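Local coordinates for outer membrane protein SusF (Bacteroides thetaiotaomicron, PDB 4FE9) that binds starch at the bacterial cell surface through its carbohydrate-binding modules, ahead of transport into the periplasm for degradation, at residues N341-Y353 against D360-L372. Residues are numbered along the deposited sequence; the frame is centred on the assembly and turned at random.
With GLC (alpha-D-glucopyranose), chain C.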
ATOM      1  N   ASN A 341       5.206  19.311   5.842  1.00 26.65           N
ATOM      2  CA  ASN A 341       4.340  19.343   7.011  1.00 24.97           C
ATOM      3  C   ASN A 341       2.961  18.944   6.614  1.00 24.62           C
ATOM      4  O   ASN A 341       2.530  19.234   5.499  1.00 23.75           O
ATOM      5  CB  ASN A 341       4.273  20.752   7.587  1.00 26.35           C
ATOM      6  CG  ASN A 341       5.567  21.197   8.205  1.00 24.95           C
ATOM      7  OD1 ASN A 341       6.491  20.409   8.388  1.00 34.24           O
ATOM      8  ND2 ASN A 341       5.602  22.448   8.638  1.00 28.69           N
ATOM      9  N   LEU A 342       2.208  18.384   7.558  1.00 23.45           N
ATOM     10  CA  LEU A 342       0.796  18.190   7.358  1.00 23.06           C
ATOM     11  C   LEU A 342      -0.015  19.375   7.890  1.00 23.82           C
ATOM     12  O   LEU A 342       0.048  19.711   9.096  1.00 23.67           O
ATOM     13  CB  LEU A 342       0.325  16.896   8.004  1.00 23.50           C
ATOM     14  CG  LEU A 342      -1.160  16.616   7.847  1.00 21.79           C
ATOM     15  CD1 LEU A 342      -1.513  16.379   6.402  1.00 20.10           C
ATOM     16  CD2 LEU A 342      -1.608  15.452   8.702  1.00 23.31           C
ATOM     17  N   LYS A 343      -0.771  20.004   6.995  1.00 23.75           N
ATOM     18  CA  LYS A 343      -1.524  21.209   7.334  1.00 24.68           C
ATOM     19  C   LYS A 343      -3.002  20.896   7.426  1.00 24.23           C
ATOM     20  O   LYS A 343      -3.572  20.244   6.550  1.00 23.99           O
ATOM     21  CB  LYS A 343      -1.274  22.323   6.301  1.00 25.33           C
ATOM     22  CG  LYS A 343      -2.261  23.520   6.398  1.00 27.27           C
ATOM     23  CD  LYS A 343      -1.643  24.797   5.817  1.00 36.43           C
ATOM     24  CE  LYS A 343      -2.694  25.650   5.111  1.00 46.53           C
ATOM     25  NZ  LYS A 343      -2.060  26.604   4.124  1.00 50.12           N
ATOM     26  N   VAL A 344      -3.604  21.274   8.538  1.00 23.65           N
ATOM     27  CA  VAL A 344      -5.001  21.050   8.713  1.00 25.00           C
ATOM     28  C   VAL A 344      -5.733  22.359   8.376  1.00 25.89           C
ATOM     29  O   VAL A 344      -5.325  23.430   8.829  1.00 25.90           O
ATOM     30  CB  VAL A 344      -5.324  20.640  10.182  1.00 25.07           C
ATOM     31  CG1 VAL A 344      -6.793  20.343  10.322  1.00 21.36           C
ATOM     32  CG2 VAL A 344      -4.482  19.419  10.588  1.00 26.53           C
ATOM     33  N   GLY A 345      -6.735  22.273   7.510  1.00 26.15           N
ATOM     34  CA  GLY A 345      -7.360  23.489   6.963  1.00 28.87           C
ATOM     35  C   GLY A 345      -8.646  23.907   7.670  1.00 29.31           C
ATOM     36  O   GLY A 345      -8.955  25.112   7.762  1.00 29.50           O
ATOM     37  N   ILE A 346      -9.432  22.906   8.079  1.00 28.65           N
ATOM     38  CA  ILE A 346     -10.703  23.107   8.753  1.00 28.52           C
ATOM     39  C   ILE A 346     -10.572  22.837  10.286  1.00 30.15           C
ATOM     40  O   ILE A 346     -10.360  21.674  10.712  1.00 29.43           O
ATOM     41  CB  ILE A 346     -11.737  22.147   8.168  1.00 28.52           C
ATOM     42  CG1 ILE A 346     -11.837  22.345   6.651  1.00 27.01           C
ATOM     43  CG2 ILE A 346     -13.069  22.277   8.868  1.00 29.27           C
ATOM     44  CD1 ILE A 346     -12.818  21.460   5.994  1.00 20.28           C
ATOM     45  N   ALA A 347     -10.781  23.881  11.104  1.00 29.15           N
ATOM     46  CA  ALA A 347     -10.642  23.756  12.570  1.00 28.45           C
ATOM     47  C   ALA A 347     -11.633  22.751  13.131  1.00 27.48           C
ATOM     48  O   ALA A 347     -12.680  22.519  12.548  1.00 27.35           O
ATOM     49  CB  ALA A 347     -10.805  25.125  13.266  1.00 28.38           C
ATOM     50  N   GLY A 348     -11.233  22.051  14.191  1.00 26.97           N
ATOM     51  CA  GLY A 348     -12.144  21.100  14.846  1.00 25.87           C
ATOM     52  C   GLY A 348     -11.424  20.013  15.636  1.00 24.69           C
ATOM     53  O   GLY A 348     -10.190  19.999  15.716  1.00 25.85           O
ATOM     54  N   TRP A 349     -12.214  19.227  16.370  1.00 24.77           N
ATOM     55  CA  TRP A 349     -11.755  17.984  16.993  1.00 22.89           C
ATOM     56  C   TRP A 349     -11.757  16.877  15.969  1.00 21.59           C
ATOM     57  O   TRP A 349     -12.769  16.649  15.307  1.00 21.74           O
ATOM     58  CB  TRP A 349     -12.675  17.603  18.182  1.00 22.45           C
ATOM     59  CG  TRP A 349     -12.479  18.506  19.411  1.00 24.04           C
ATOM     60  CD1 TRP A 349     -13.186  19.637  19.726  1.00 26.72           C
ATOM     61  CD2 TRP A 349     -11.479  18.367  20.433  1.00 20.60           C
ATOM     62  NE1 TRP A 349     -12.605  20.270  20.812  1.00 27.13           N
ATOM     63  CE2 TRP A 349     -11.644  19.444  21.333  1.00 24.30           C
ATOM     64  CE3 TRP A 349     -10.498  17.404  20.705  1.00 22.18           C
ATOM     65  CZ2 TRP A 349     -10.834  19.611  22.453  1.00 30.00           C
ATOM     66  CZ3 TRP A 349      -9.720  17.553  21.833  1.00 19.91           C
ATOM     67  CH2 TRP A 349      -9.887  18.653  22.695  1.00 28.57           C
ATOM     68  N   TYR A 350     -10.657  16.121  15.912  1.00 20.22           N
ATOM     69  CA  TYR A 350     -10.546  14.978  14.999  1.00 20.00           C
ATOM     70  C   TYR A 350      -9.961  13.758  15.721  1.00 18.85           C
ATOM     71  O   TYR A 350      -9.075  13.897  16.541  1.00 18.85           O
ATOM     72  CB  TYR A 350      -9.632  15.349  13.825  1.00 20.24           C
ATOM     73  CG  TYR A 350     -10.174  16.494  12.962  1.00 21.01           C
ATOM     74  CD1 TYR A 350     -11.235  16.294  12.102  1.00 25.86           C
ATOM     75  CD2 TYR A 350      -9.620  17.759  13.028  1.00 29.83           C
ATOM     76  CE1 TYR A 350     -11.743  17.335  11.333  1.00 27.96           C
ATOM     77  CE2 TYR A 350     -10.109  18.801  12.246  1.00 27.15           C
ATOM     78  CZ  TYR A 350     -11.157  18.572  11.392  1.00 26.07           C
ATOM     79  OH  TYR A 350     -11.669  19.615  10.624  1.00 34.14           O
ATOM     80  N   LEU A 351     -10.504  12.591  15.433  1.00 17.77           N
ATOM     81  CA  LEU A 351      -9.794  11.322  15.651  1.00 17.91           C
ATOM     82  C   LEU A 351      -8.704  11.141  14.601  1.00 17.40           C
ATOM     83  O   LEU A 351      -9.001  10.988  13.399  1.00 16.30           O
ATOM     84  CB  LEU A 351     -10.767  10.125  15.602  1.00 16.88           C
ATOM     85  CG  LEU A 351     -10.117   8.743  15.923  1.00 20.31           C
ATOM     86  CD1 LEU A 351     -11.067   7.798  16.637  1.00 24.15           C
ATOM     87  CD2 LEU A 351      -9.571   8.088  14.714  1.00 23.21           C
ATOM     88  N   VAL A 352      -7.452  11.279  15.031  1.00 16.72           N
ATOM     89  CA  VAL A 352      -6.325  11.056  14.171  1.00 16.43           C
ATOM     90  C   VAL A 352      -5.875   9.586  14.250  1.00 17.19           C
ATOM     91  O   VAL A 352      -5.664   9.046  15.351  1.00 17.03           O
ATOM     92  CB  VAL A 352      -5.174  11.949  14.577  1.00 17.22           C
ATOM     93  CG1 VAL A 352      -3.965  11.658  13.737  1.00 16.91           C
ATOM     94  CG2 VAL A 352      -5.579  13.446  14.426  1.00 20.15           C
ATOM     95  N   TYR A 353      -5.775   8.933  13.099  1.00 15.67           N
ATOM     96  CA  TYR A 353      -5.324   7.547  13.017  1.00 14.17           C
ATOM     97  C   TYR A 353      -4.067   7.441  12.150  1.00 14.88           C
ATOM     98  O   TYR A 353      -4.038   7.977  11.039  1.00 15.72           O
ATOM     99  CB  TYR A 353      -6.443   6.700  12.437  1.00 14.72           C
ATOM    100  CG  TYR A 353      -6.052   5.294  12.065  1.00 16.44           C
ATOM    101  CD1 TYR A 353      -5.510   5.011  10.822  1.00 27.35           C
ATOM    102  CD2 TYR A 353      -6.327   4.232  12.916  1.00 25.13           C
ATOM    103  CE1 TYR A 353      -5.228   3.699  10.438  1.00 22.12           C
ATOM    104  CE2 TYR A 353      -6.064   2.933  12.547  1.00 25.18           C
ATOM    105  CZ  TYR A 353      -5.491   2.674  11.312  1.00 29.45           C
ATOM    106  OH  TYR A 353      -5.192   1.379  10.958  1.00 27.56           O
ATOM    107  N   ASP A 360       6.094   2.252   4.765  1.00 28.94           N
ATOM    108  CA  ASP A 360       4.695   2.646   4.460  1.00 27.56           C
ATOM    109  C   ASP A 360       4.052   3.422   5.619  1.00 26.39           C
ATOM    110  O   ASP A 360       3.887   2.887   6.718  1.00 25.07           O
ATOM    111  CB  ASP A 360       3.825   1.405   4.159  1.00 27.55           C
ATOM    112  CG  ASP A 360       4.454   0.469   3.113  1.00 32.95           C
ATOM    113  OD1 ASP A 360       5.453   0.877   2.446  1.00 39.49           O
ATOM    114  OD2 ASP A 360       3.927  -0.663   2.942  1.00 40.85           O
ATOM    115  N   LYS A 361       3.540   4.606   5.316  1.00 24.47           N
ATOM    116  CA  LYS A 361       2.807   5.389   6.290  1.00 23.61           C
ATOM    117  C   LYS A 361       1.364   5.666   5.822  1.00 23.43           C
ATOM    118  O   LYS A 361       1.113   5.864   4.619  1.00 22.24           O
ATOM    119  CB  LYS A 361       3.545   6.701   6.566  1.00 24.55           C
ATOM    120  CG  LYS A 361       4.960   6.511   7.078  1.00 24.75           C
ATOM    121  CD  LYS A 361       5.869   7.580   6.592  1.00 29.93           C
ATOM    122  CE  LYS A 361       7.314   7.283   6.964  1.00 34.89           C
ATOM    123  NZ  LYS A 361       8.226   7.877   5.954  1.00 40.26           N
ATOM    124  N   VAL A 362       0.419   5.605   6.756  1.00 20.86           N
ATOM    125  CA  VAL A 362      -0.965   6.039   6.508  1.00 20.86           C
ATOM    126  C   VAL A 362      -1.384   7.022   7.617  1.00 20.23           C
ATOM    127  O   VAL A 362      -1.029   6.830   8.780  1.00 18.89           O
ATOM    128  CB  VAL A 362      -1.933   4.819   6.488  1.00 19.78           C
ATOM    129  CG1 VAL A 362      -3.358   5.259   6.362  1.00 20.51           C
ATOM    130  CG2 VAL A 362      -1.558   3.880   5.361  1.00 22.22           C
ATOM    131  N   ILE A 363      -1.958   8.158   7.227  1.00 19.60           N
ATOM    132  CA  ILE A 363      -2.557   9.089   8.196  1.00 17.54           C
ATOM    133  C   ILE A 363      -3.999   9.321   7.809  1.00 19.41           C
ATOM    134  O   ILE A 363      -4.283   9.477   6.625  1.00 18.85           O
ATOM    135  CB  ILE A 363      -1.808  10.411   8.200  1.00 18.88           C
ATOM    136  CG1 ILE A 363      -0.374  10.193   8.638  1.00 16.18           C
ATOM    137  CG2 ILE A 363      -2.518  11.456   9.078  1.00 15.60           C
ATOM    138  CD1 ILE A 363       0.562  11.382   8.368  1.00 16.05           C
ATOM    139  N   GLU A 364      -4.927   9.065   8.745  1.00 19.29           N
ATOM    140  CA  GLU A 364      -6.357   9.384   8.542  1.00 20.76           C
ATOM    141  C   GLU A 364      -6.866  10.370   9.594  1.00 21.11           C
ATOM    142  O   GLU A 364      -6.412  10.342  10.746  1.00 20.34           O
ATOM    143  CB  GLU A 364      -7.212   8.119   8.555  1.00 19.64           C
ATOM    144  CG  GLU A 364      -6.813   7.087   7.498  1.00 26.55           C
ATOM    145  CD  GLU A 364      -7.161   7.537   6.055  1.00 40.99           C
ATOM    146  OE1 GLU A 364      -6.260   8.043   5.328  1.00 36.47           O
ATOM    147  OE2 GLU A 364      -8.337   7.401   5.667  1.00 48.50           O
ATOM    148  N   PHE A 365      -7.663  11.351   9.150  1.00 21.66           N
ATOM    149  CA  PHE A 365      -8.504  12.150  10.046  1.00 21.39           C
ATOM    150  C   PHE A 365      -9.936  11.745   9.929  1.00 22.35           C
ATOM    151  O   PHE A 365     -10.458  11.612   8.822  1.00 23.56           O
ATOM    152  CB  PHE A 365      -8.386  13.613   9.723  1.00 21.58           C
ATOM    153  CG  PHE A 365      -7.156  14.235  10.243  1.00 20.05           C
ATOM    154  CD1 PHE A 365      -5.913  13.682   9.961  1.00 23.33           C
ATOM    155  CD2 PHE A 365      -7.220  15.405  10.993  1.00 19.80           C
ATOM    156  CE1 PHE A 365      -4.755  14.261  10.444  1.00 14.99           C
ATOM    157  CE2 PHE A 365      -6.073  16.002  11.477  1.00 15.43           C
ATOM    158  CZ  PHE A 365      -4.826  15.426  11.213  1.00 18.39           C
ATOM    159  N   GLU A 366     -10.588  11.551  11.066  1.00 21.80           N
ATOM    160  CA  GLU A 366     -11.946  11.015  11.098  1.00 22.32           C
ATOM    161  C   GLU A 366     -12.830  11.801  12.062  1.00 21.24           C
ATOM    162  O   GLU A 366     -12.345  12.558  12.844  1.00 20.15           O
ATOM    163  CB  GLU A 366     -11.910   9.562  11.512  1.00 23.14           C
ATOM    164  CG  GLU A 366     -11.523   8.619  10.365  1.00 28.15           C
ATOM    165  CD  GLU A 366     -11.148   7.225  10.853  1.00 38.15           C
ATOM    166  OE1 GLU A 366     -11.976   6.583  11.555  1.00 29.35           O
ATOM    167  OE2 GLU A 366     -10.045   6.766  10.495  1.00 40.52           O
ATOM    168  N   LYS A 367     -14.137  11.588  12.004  1.00 22.25           N
ATOM    169  CA  LYS A 367     -15.028  12.218  12.976  1.00 23.65           C
ATOM    170  C   LYS A 367     -14.617  11.745  14.386  1.00 23.42           C
ATOM    171  O   LYS A 367     -14.390  10.547  14.593  1.00 23.84           O
ATOM    172  CB  LYS A 367     -16.485  11.830  12.708  1.00 23.68           C
ATOM    173  CG  LYS A 367     -17.027  12.271  11.330  1.00 27.50           C
ATOM    174  CD  LYS A 367     -17.314  13.756  11.296  1.00 41.76           C
ATOM    175  CE  LYS A 367     -18.787  14.044  11.547  1.00 45.91           C
ATOM    176  NZ  LYS A 367     -19.030  14.551  12.933  1.00 48.78           N
ATOM    177  N   PRO A 368     -14.517  12.687  15.352  1.00 23.21           N
ATOM    178  CA  PRO A 368     -14.195  12.336  16.752  1.00 22.14           C
ATOM    179  C   PRO A 368     -15.373  11.704  17.458  1.00 21.29           C
ATOM    180  O   PRO A 368     -15.944  12.321  18.340  1.00 21.04           O
ATOM    181  CB  PRO A 368     -13.900  13.684  17.376  1.00 21.83           C
ATOM    182  CG  PRO A 368     -14.828  14.612  16.665  1.00 23.74           C
ATOM    183  CD  PRO A 368     -14.872  14.110  15.216  1.00 22.40           C
ATOM    184  N   ASN A 369     -15.816  10.542  16.976  1.00 20.56           N
ATOM    185  CA  ASN A 369     -16.969   9.843  17.549  1.00 20.95           C
ATOM    186  C   ASN A 369     -16.561   8.976  18.736  1.00 21.77           C
ATOM    187  O   ASN A 369     -15.868   7.955  18.564  1.00 21.24           O
ATOM    188  CB  ASN A 369     -17.617   8.953  16.509  1.00 19.87           C
ATOM    189  CG  ASN A 369     -18.314   9.740  15.432  1.00 23.32           C
ATOM    190  OD1 ASN A 369     -18.470  10.947  15.553  1.00 23.56           O
ATOM    191  ND2 ASN A 369     -18.532   9.108  14.301  1.00 27.13           N
ATOM    192  N   VAL A 370     -16.917   9.418  19.936  1.00 21.87           N
ATOM    193  CA  VAL A 370     -16.655   8.644  21.153  1.00 21.98           C
ATOM    194  C   VAL A 370     -17.957   8.006  21.587  1.00 22.54           C
ATOM    195  O   VAL A 370     -19.031   8.619  21.468  1.00 21.85           O
ATOM    196  CB  VAL A 370     -16.131   9.540  22.267  1.00 21.91           C
ATOM    197  CG1 VAL A 370     -15.890   8.730  23.574  1.00 21.77           C
ATOM    198  CG2 VAL A 370     -14.899  10.206  21.848  1.00 20.43           C
ATOM    199  N   TYR A 371     -17.893   6.748  22.004  1.00 22.14           N
ATOM    200  CA  TYR A 371     -19.103   5.979  22.253  1.00 22.54           C
ATOM    201  C   TYR A 371     -19.160   5.409  23.666  1.00 23.51           C
ATOM    202  O   TYR A 371     -18.204   4.774  24.138  1.00 22.38           O
ATOM    203  CB  TYR A 371     -19.236   4.856  21.264  1.00 23.08           C
ATOM    204  CG  TYR A 371     -19.490   5.292  19.829  1.00 26.01           C
ATOM    205  CD1 TYR A 371     -20.792   5.428  19.346  1.00 30.44           C
ATOM    206  CD2 TYR A 371     -18.430   5.366  18.906  1.00 31.79           C
ATOM    207  CE1 TYR A 371     -21.036   5.666  18.003  1.00 29.17           C
ATOM    208  CE2 TYR A 371     -18.661   5.629  17.575  1.00 35.42           C
ATOM    209  CZ  TYR A 371     -19.969   5.778  17.125  1.00 39.14           C
ATOM    210  OH  TYR A 371     -20.204   6.053  15.802  1.00 41.63           O
ATOM    211  N   LEU A 372     -20.343   5.505  24.272  1.00 23.75           N
ATOM    212  CA  LEU A 372     -20.680   4.720  25.442  1.00 23.74           C
ATOM    213  C   LEU A 372     -20.976   3.286  25.057  1.00 23.71           C
ATOM    214  O   LEU A 372     -21.690   3.015  24.079  1.00 24.97           O
ATOM    215  CB  LEU A 372     -21.869   5.336  26.170  1.00 22.76           C
ATOM    216  CG  LEU A 372     -22.066   4.899  27.622  1.00 25.02           C
ATOM    217  CD1 LEU A 372     -20.918   5.449  28.520  1.00 23.47           C
ATOM    218  CD2 LEU A 372     -23.448   5.379  28.137  1.00 29.41           C
TER
HETATM  219  C1  GLC C   3      10.015  21.621  11.793  1.00 29.85           C
HETATM  220  C2  GLC C   3       8.972  22.035  10.779  1.00 29.55           C
HETATM  221  C3  GLC C   3       9.348  23.375  10.123  1.00 32.74           C
HETATM  222  C4  GLC C   3       9.595  24.441  11.169  1.00 37.27           C
HETATM  223  C5  GLC C   3      10.686  23.932  12.108  1.00 35.03           C
HETATM  224  C6  GLC C   3      10.945  24.918  13.241  1.00 35.69           C
HETATM  225  O2  GLC C   3       8.971  21.038   9.768  1.00 22.48           O
HETATM  226  O3  GLC C   3       8.305  23.792   9.240  1.00 24.67           O
HETATM  227  O4  GLC C   3      10.025  25.646  10.513  1.00 50.66           O
HETATM  228  O5  GLC C   3      10.285  22.699  12.702  1.00 32.74           O
HETATM  229  O6  GLC C   3      12.152  24.535  13.897  1.00 28.08           O
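Phe365 meets four side chains of 341-353 on the inner side of a β-hairpin formed by strands 348-357 and 360-366. Val352 CG2 lies over one ring face as a CH-π contact, 4.0 Å from the centroid, while Leu342 CD2 approaches Phe365 CE1 (3.8 Å) and Val344 CG2 approaches Phe365 CE2 (3.9 Å), both obliquely. Tyr350 brings CG to 3.7 Å from Phe365 CD2, the two rings meeting obliquely with planes 59° apart. What puts the phenyl ring here is its CG lying beside the backbone N and anti to the carbonyl carbon (chi1 -78°). Phe301 and Ala333 add to this greasy core, so an alanine in place of Phe365 would probably open a gap between the hairpin and Leu342 and leave the Val352 methyl without its ring.

On the other face Leu351 and Tyr353 are still buried, against Val416 and Ala420; the looser part is the partly exposed Glu364 and Glu366, whose OE1 atoms turn to the backbone N of Ser326 and Lys419. Backbone pairing tightens along the hairpin: Leu351 N to Glu366 O is weak at 3.2 Å, whereas Glu364 N gives Tyr353 O a nearly straight 2.7 Å bond (175°).

The chemistry implies an apolar interior holding outermost strand 360-366 to the sheet, while Asn341's amide hydrogen-bonds glucose O2 and O3 in a glycan site shared with Trp272, Trp315, Lys308 and Asp318.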